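PDB 6DR3: penicillin-binding protein activator LpoA from Escherichia coli, which regulates peptidoglycan synthesis from the outer membrane by activating penicillin-binding protein 1A, which needs it to function and whose transpeptidase activity it stimulates. Local coordinates for residues K72-V77 against Q106-Q111; N91-I96 against W110-D115. All blocks are in the same frame, centred on the assembly; numbering follows the deposited sequence.

Contact 1: K72-V77 against Q106-Q111; sequences KTLLAV and QARYWQ
L74 lays a methyl group on the flat guanidinium of R108. Its CD2 stands 3.6 Å above the plane of that group, over its centre, and lies 3.7 Å from R108 CZ. The leucine chain starts with CG anti to the backbone N (chi1 -176°), which leaves CD2 over the guanidinium and CD1 near the backbone of the other helix, 4.2 Å from Y109 N. L75, one residue on, points its CB away from 106-111, yet its CD2 swings back to within 3.4 Å of R108 NH2. The arginine reaches across from the opposite helix, bending at chi3 (57°) so that its planar end lies against both leucines. The two segments belong to helices 66-82 and 103-117 of the amino-terminal domain, which is built of TPR-like motifs. The axes of the two segments diverge by 26° and approach to 10.4 Å, a spacing bridged by long side chains. The arginine's polar atoms are held by acids of helix 66-82: NH2 forms a salt bridge with E71 and NE another with E78. Bonded at both NH2 and NE, the guanidinium should be fixed in its rotation, and the carboxylates probably offset the nearby positive charge of R42. L38 and I41 of helix 30-47 also pack on L75. Beside the arginine, Y109 offers its CB neither toward nor away from 72-77; its ring leans on L93 and P98. Within the same helix, Y109 CE2 lies over the centre of one face of the W110 indole, while W110 also packs on A128 and A131 of helix 123-132.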
loop_
_atom_site.group_PDB
_atom_site.type_symbol
_atom_site.label_atom_id
_atom_site.label_comp_id
_atom_site.label_asym_id
_atom_site.label_seq_id
_atom_site.Cartn_x
_atom_site.Cartn_y
_atom_site.Cartn_z
ATOM N N LYS A 72 16.473 -3.311 5.625
ATOM C CA LYS A 72 17.090 -4.086 4.553
ATOM C C LYS A 72 16.155 -5.189 4.073
ATOM O O LYS A 72 15.986 -5.394 2.864
ATOM C CB LYS A 72 18.420 -4.681 5.019
ATOM C CG LYS A 72 19.126 -5.502 3.941
ATOM C CD LYS A 72 20.387 -6.182 4.450
ATOM C CE LYS A 72 20.987 -7.073 3.368
ATOM N NZ LYS A 72 22.170 -7.840 3.845
ATOM N N THR A 73 15.538 -5.916 5.007
ATOM C CA THR A 73 14.646 -7.004 4.620
ATOM C C THR A 73 13.474 -6.481 3.799
ATOM O O THR A 73 13.018 -7.142 2.859
ATOM C CB THR A 73 14.136 -7.747 5.856
ATOM O OG1 THR A 73 13.393 -6.848 6.689
ATOM C CG2 THR A 73 15.297 -8.340 6.651
ATOM N N LEU A 74 12.976 -5.290 4.134
ATOM C CA LEU A 74 11.870 -4.718 3.373
ATOM C C LEU A 74 12.325 -4.294 1.982
ATOM O O LEU A 74 11.610 -4.510 0.996
ATOM C CB LEU A 74 11.270 -3.537 4.135
ATOM C CG LEU A 74 10.035 -2.869 3.523
ATOM C CD1 LEU A 74 8.943 -3.884 3.201
ATOM C CD2 LEU A 74 9.507 -1.803 4.467
ATOM N N LEU A 75 13.516 -3.699 1.878
ATOM C CA LEU A 75 14.061 -3.362 0.568
ATOM C C LEU A 75 14.263 -4.607 -0.283
ATOM O O LEU A 75 14.136 -4.546 -1.512
ATOM C CB LEU A 75 15.384 -2.611 0.724
ATOM C CG LEU A 75 15.319 -1.234 1.388
ATOM C CD1 LEU A 75 16.720 -0.745 1.715
ATOM C CD2 LEU A 75 14.602 -0.227 0.499
ATOM N N ALA A 76 14.581 -5.741 0.345
ATOM C CA ALA A 76 14.749 -6.980 -0.406
ATOM C C ALA A 76 13.462 -7.366 -1.123
ATOM O O ALA A 76 13.498 -7.858 -2.258
ATOM C CB ALA A 76 15.198 -8.103 0.527
ATOM N N VAL A 77 12.313 -7.161 -0.474
ATOM C CA VAL A 77 11.032 -7.469 -1.105
ATOM C C VAL A 77 10.788 -6.540 -2.288
ATOM O O VAL A 77 10.415 -6.981 -3.381
ATOM C CB VAL A 77 9.890 -7.376 -0.076
ATOM C CG1 VAL A 77 8.537 -7.600 -0.748
ATOM C CG2 VAL A 77 10.103 -8.377 1.050
ATOM N N GLN A 106 5.126 -0.307 7.466
ATOM C CA GLN A 106 3.897 -1.081 7.319
ATOM C C GLN A 106 3.166 -0.709 6.036
ATOM O O GLN A 106 2.658 -1.585 5.325
ATOM C CB GLN A 106 2.990 -0.865 8.530
ATOM C CG GLN A 106 3.533 -1.455 9.819
ATOM C CD GLN A 106 2.641 -1.176 11.011
ATOM O OE1 GLN A 106 1.464 -0.852 10.859
ATOM N NE2 GLN A 106 3.201 -1.301 12.208
ATOM N N ALA A 107 3.101 0.586 5.721
ATOM C CA ALA A 107 2.462 1.005 4.478
ATOM C C ALA A 107 3.164 0.394 3.272
ATOM O O ALA A 107 2.510 -0.027 2.310
ATOM C CB ALA A 107 2.452 2.531 4.378
ATOM N N ARG A 108 4.499 0.335 3.307
ATOM C CA ARG A 108 5.245 -0.285 2.216
ATOM C C ARG A 108 5.109 -1.801 2.239
ATOM O O ARG A 108 5.092 -2.437 1.178
ATOM C CB ARG A 108 6.716 0.115 2.295
ATOM C CG ARG A 108 6.984 1.566 1.932
ATOM C CD ARG A 108 8.339 2.012 2.448
ATOM N NE ARG A 108 9.423 1.165 1.955
ATOM C CZ ARG A 108 10.627 1.080 2.520
ATOM N NH1 ARG A 108 10.908 1.785 3.608
ATOM N NH2 ARG A 108 11.550 0.283 1.998
ATOM N N TYR A 109 5.026 -2.397 3.429
ATOM C CA TYR A 109 4.760 -3.829 3.525
ATOM C C TYR A 109 3.463 -4.187 2.811
ATOM O O TYR A 109 3.420 -5.118 1.999
ATOM C CB TYR A 109 4.704 -4.251 4.996
ATOM C CG TYR A 109 4.085 -5.613 5.219
ATOM C CD1 TYR A 109 4.858 -6.765 5.181
ATOM C CD2 TYR A 109 2.723 -5.745 5.468
ATOM C CE1 TYR A 109 4.295 -8.010 5.385
ATOM C CE2 TYR A 109 2.151 -6.984 5.671
ATOM C CZ TYR A 109 2.940 -8.115 5.625
ATOM O OH TYR A 109 2.374 -9.352 5.833
ATOM N N TRP A 110 2.388 -3.452 3.100
ATOM C CA TRP A 110 1.112 -3.739 2.455
ATOM C C TRP A 110 1.136 -3.386 0.974
ATOM O O TRP A 110 0.490 -4.066 0.169
ATOM C CB TRP A 110 -0.015 -2.991 3.165
ATOM C CG TRP A 110 -0.263 -3.506 4.548
ATOM C CD1 TRP A 110 -0.008 -2.863 5.721
ATOM C CD2 TRP A 110 -0.800 -4.786 4.900
ATOM N NE1 TRP A 110 -0.361 -3.659 6.784
ATOM C CE2 TRP A 110 -0.851 -4.845 6.306
ATOM C CE3 TRP A 110 -1.248 -5.887 4.163
ATOM C CZ2 TRP A 110 -1.332 -5.960 6.990
ATOM C CZ3 TRP A 110 -1.726 -6.992 4.844
ATOM C CH2 TRP A 110 -1.764 -7.021 6.242
ATOM N N GLN A 111 1.868 -2.339 0.589
ATOM C CA GLN A 111 2.009 -2.048 -0.834
ATOM C C GLN A 111 2.686 -3.204 -1.558
ATOM O O GLN A 111 2.328 -3.529 -2.697
ATOM C CB GLN A 111 2.795 -0.754 -1.040
ATOM C CG GLN A 111 2.795 -0.266 -2.484
ATOM C CD GLN A 111 1.412 0.141 -2.964
ATOM O OE1 GLN A 111 0.686 0.849 -2.268
ATOM N NE2 GLN A 111 1.041 -0.311 -4.155
#

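Contact 2: N91-I96 against W110-D115; sequences NLLAKI and WQAKID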
loop_
_atom_site.group_PDB
_atom_site.type_symbol
_atom_site.label_atom_id
_atom_site.label_comp_id
_atom_site.label_asym_id
_atom_site.label_seq_id
_atom_site.Cartn_x
_atom_site.Cartn_y
_atom_site.Cartn_z
ATOM N N ASN A 91 7.718 -15.184 -0.843
ATOM C CA ASN A 91 8.444 -15.965 0.155
ATOM C C ASN A 91 9.037 -15.068 1.235
ATOM O O ASN A 91 8.990 -15.403 2.424
ATOM C CB ASN A 91 9.545 -16.784 -0.519
ATOM C CG ASN A 91 8.995 -17.838 -1.461
ATOM O OD1 ASN A 91 7.869 -18.307 -1.299
ATOM N ND2 ASN A 91 9.794 -18.219 -2.453
ATOM N N LEU A 92 9.604 -13.925 0.841
ATOM C CA LEU A 92 10.182 -13.013 1.824
ATOM C C LEU A 92 9.097 -12.337 2.652
ATOM O O LEU A 92 9.238 -12.199 3.872
ATOM C CB LEU A 92 11.051 -11.968 1.122
ATOM C CG LEU A 92 12.283 -12.485 0.376
ATOM C CD1 LEU A 92 13.023 -11.331 -0.282
ATOM C CD2 LEU A 92 13.218 -13.252 1.302
ATOM N N LEU A 93 8.009 -11.908 2.007
ATOM C CA LEU A 93 6.917 -11.270 2.736
ATOM C C LEU A 93 6.368 -12.184 3.825
ATOM O O LEU A 93 6.041 -11.724 4.925
ATOM C CB LEU A 93 5.803 -10.870 1.767
ATOM C CG LEU A 93 6.009 -9.568 0.991
ATOM C CD1 LEU A 93 5.025 -9.467 -0.165
ATOM C CD2 LEU A 93 5.863 -8.368 1.914
ATOM N N ALA A 94 6.261 -13.484 3.539
ATOM C CA ALA A 94 5.701 -14.417 4.510
ATOM C C ALA A 94 6.553 -14.522 5.766
ATOM O O ALA A 94 6.053 -14.960 6.808
ATOM C CB ALA A 94 5.540 -15.800 3.876
ATOM N N LYS A 95 7.823 -14.129 5.696
ATOM C CA LYS A 95 8.735 -14.210 6.828
ATOM C C LYS A 95 8.804 -12.913 7.627
ATOM O O LYS A 95 9.650 -12.797 8.518
ATOM C CB LYS A 95 10.136 -14.584 6.338
ATOM C CG LYS A 95 10.218 -15.948 5.672
ATOM C CD LYS A 95 11.352 -15.995 4.666
ATOM C CE LYS A 95 11.540 -17.391 4.099
ATOM N NZ LYS A 95 12.660 -17.436 3.119
ATOM N N ILE A 96 7.940 -11.944 7.333
ATOM C CA ILE A 96 7.966 -10.639 7.982
ATOM C C ILE A 96 6.730 -10.503 8.857
ATOM O O ILE A 96 5.618 -10.843 8.439
ATOM C CB ILE A 96 8.035 -9.498 6.947
ATOM C CG1 ILE A 96 9.330 -9.605 6.136
ATOM C CG2 ILE A 96 7.945 -8.137 7.643
ATOM C CD1 ILE A 96 9.427 -8.626 4.983
ATOM N N TRP A 110 2.388 -3.452 3.100
ATOM C CA TRP A 110 1.112 -3.739 2.455
ATOM C C TRP A 110 1.136 -3.386 0.974
ATOM O O TRP A 110 0.490 -4.066 0.169
ATOM C CB TRP A 110 -0.015 -2.991 3.165
ATOM C CG TRP A 110 -0.263 -3.506 4.548
ATOM C CD1 TRP A 110 -0.008 -2.863 5.721
ATOM C CD2 TRP A 110 -0.800 -4.786 4.900
ATOM N NE1 TRP A 110 -0.361 -3.659 6.784
ATOM C CE2 TRP A 110 -0.851 -4.845 6.306
ATOM C CE3 TRP A 110 -1.248 -5.887 4.163
ATOM C CZ2 TRP A 110 -1.332 -5.960 6.990
ATOM C CZ3 TRP A 110 -1.726 -6.992 4.844
ATOM C CH2 TRP A 110 -1.764 -7.021 6.242
ATOM N N GLN A 111 1.868 -2.339 0.589
ATOM C CA GLN A 111 2.009 -2.048 -0.834
ATOM C C GLN A 111 2.686 -3.204 -1.558
ATOM O O GLN A 111 2.328 -3.529 -2.697
ATOM C CB GLN A 111 2.795 -0.754 -1.040
ATOM C CG GLN A 111 2.795 -0.266 -2.484
ATOM C CD GLN A 111 1.412 0.141 -2.964
ATOM O OE1 GLN A 111 0.686 0.849 -2.268
ATOM N NE2 GLN A 111 1.041 -0.311 -4.155
ATOM N N ALA A 112 3.666 -3.840 -0.913
ATOM C CA ALA A 112 4.304 -5.009 -1.509
ATOM C C ALA A 112 3.305 -6.145 -1.686
ATOM O O ALA A 112 3.326 -6.850 -2.701
ATOM C CB ALA A 112 5.484 -5.461 -0.650
ATOM N N LYS A 113 2.415 -6.337 -0.710
ATOM C CA LYS A 113 1.385 -7.359 -0.854
ATOM C C LYS A 113 0.396 -6.984 -1.949
ATOM O O LYS A 113 -0.037 -7.844 -2.724
ATOM C CB LYS A 113 0.662 -7.572 0.476
ATOM C CG LYS A 113 1.581 -7.977 1.617
ATOM C CD LYS A 113 0.863 -8.838 2.645
ATOM C CE LYS A 113 0.701 -10.271 2.161
ATOM N NZ LYS A 113 0.101 -11.149 3.202
ATOM N N ILE A 114 0.027 -5.704 -2.030
ATOM C CA ILE A 114 -0.843 -5.245 -3.111
ATOM C C ILE A 114 -0.174 -5.485 -4.459
ATOM O O ILE A 114 -0.781 -6.037 -5.385
ATOM C CB ILE A 114 -1.203 -3.761 -2.913
ATOM C CG1 ILE A 114 -2.057 -3.586 -1.656
ATOM C CG2 ILE A 114 -1.950 -3.210 -4.130
ATOM C CD1 ILE A 114 -2.152 -2.155 -1.173
ATOM N N ASP A 115 1.088 -5.070 -4.591
ATOM C CA ASP A 115 1.812 -5.281 -5.840
ATOM C C ASP A 115 1.916 -6.761 -6.184
ATOM O O ASP A 115 1.884 -7.126 -7.366
ATOM C CB ASP A 115 3.209 -4.663 -5.750
ATOM C CG ASP A 115 3.173 -3.153 -5.582
ATOM O OD1 ASP A 115 2.079 -2.562 -5.729
ATOM O OD2 ASP A 115 4.234 -2.554 -5.300
#
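L93 projects both of its methyl groups at the backbone and side chains of A112 and K113, joining helix 86-93 to helix 103-117 within the TPR-like helical array of the amino-terminal domain. CD2 of L93 meets the methyl group of A112, 3.9 Å from A112 CB. The other branch, CD1, lies over the peptide that links A112 to K113, 4.0 Å from A112 O and 4.1 Å from K113 N. With chi2 at 166°, CD1 is anti to CA, and the leucine therefore extends outward far enough to reach that peptide. The small A112 side chain points toward 91-96 and lets the leucine come in close. K113 leaves its helix to one side, and only its aliphatic part takes part here: its CG is 4.2 Å from L93 CD1, and the chain then bends at chi3. One leucine thus packs on an alanine methyl group, the peptide after it and the stem of a lysine. Around this first shell, helix 66-82 lines the same region, with V77 packing on L93 and L81 on A112. L93 is also the first residue of a type I beta turn that runs to I96, closed by the bond from I96 N to L93 O, 3.1 Å long. I96, the last residue of the turn, rests on L101. On helix 103-117, I114 packs on L129 of helix 123-132, so this helix is held from that side as well. There Q111 OE1 receives a hydrogen bond from Q132, while the amide nitrogen of the same side chain turns back along its own helix: Q111 NE2 donates to D115 OD1 over 2.9 Å, reaching the syn side of the carboxylate from 30° out of its plane.

How the contacts relate
Contacts 1 and 2 have centres 7 Å apart and meet directly. Both end on helix 103-117, with W110 and Q111 common to their second segments; their first segments lie on helices 66-82 and 86-93, which follow each other in the chain. V77 of helix 66-82, in contact 1, joins the two by packing its CG1 3.7 Å from A112 CB of contact 2. The centre of each contact lies about 10 Å from the centre of the chain. Three successive helices thus give continuous packing from one helix to the next in this TPR-like domain of LpoA.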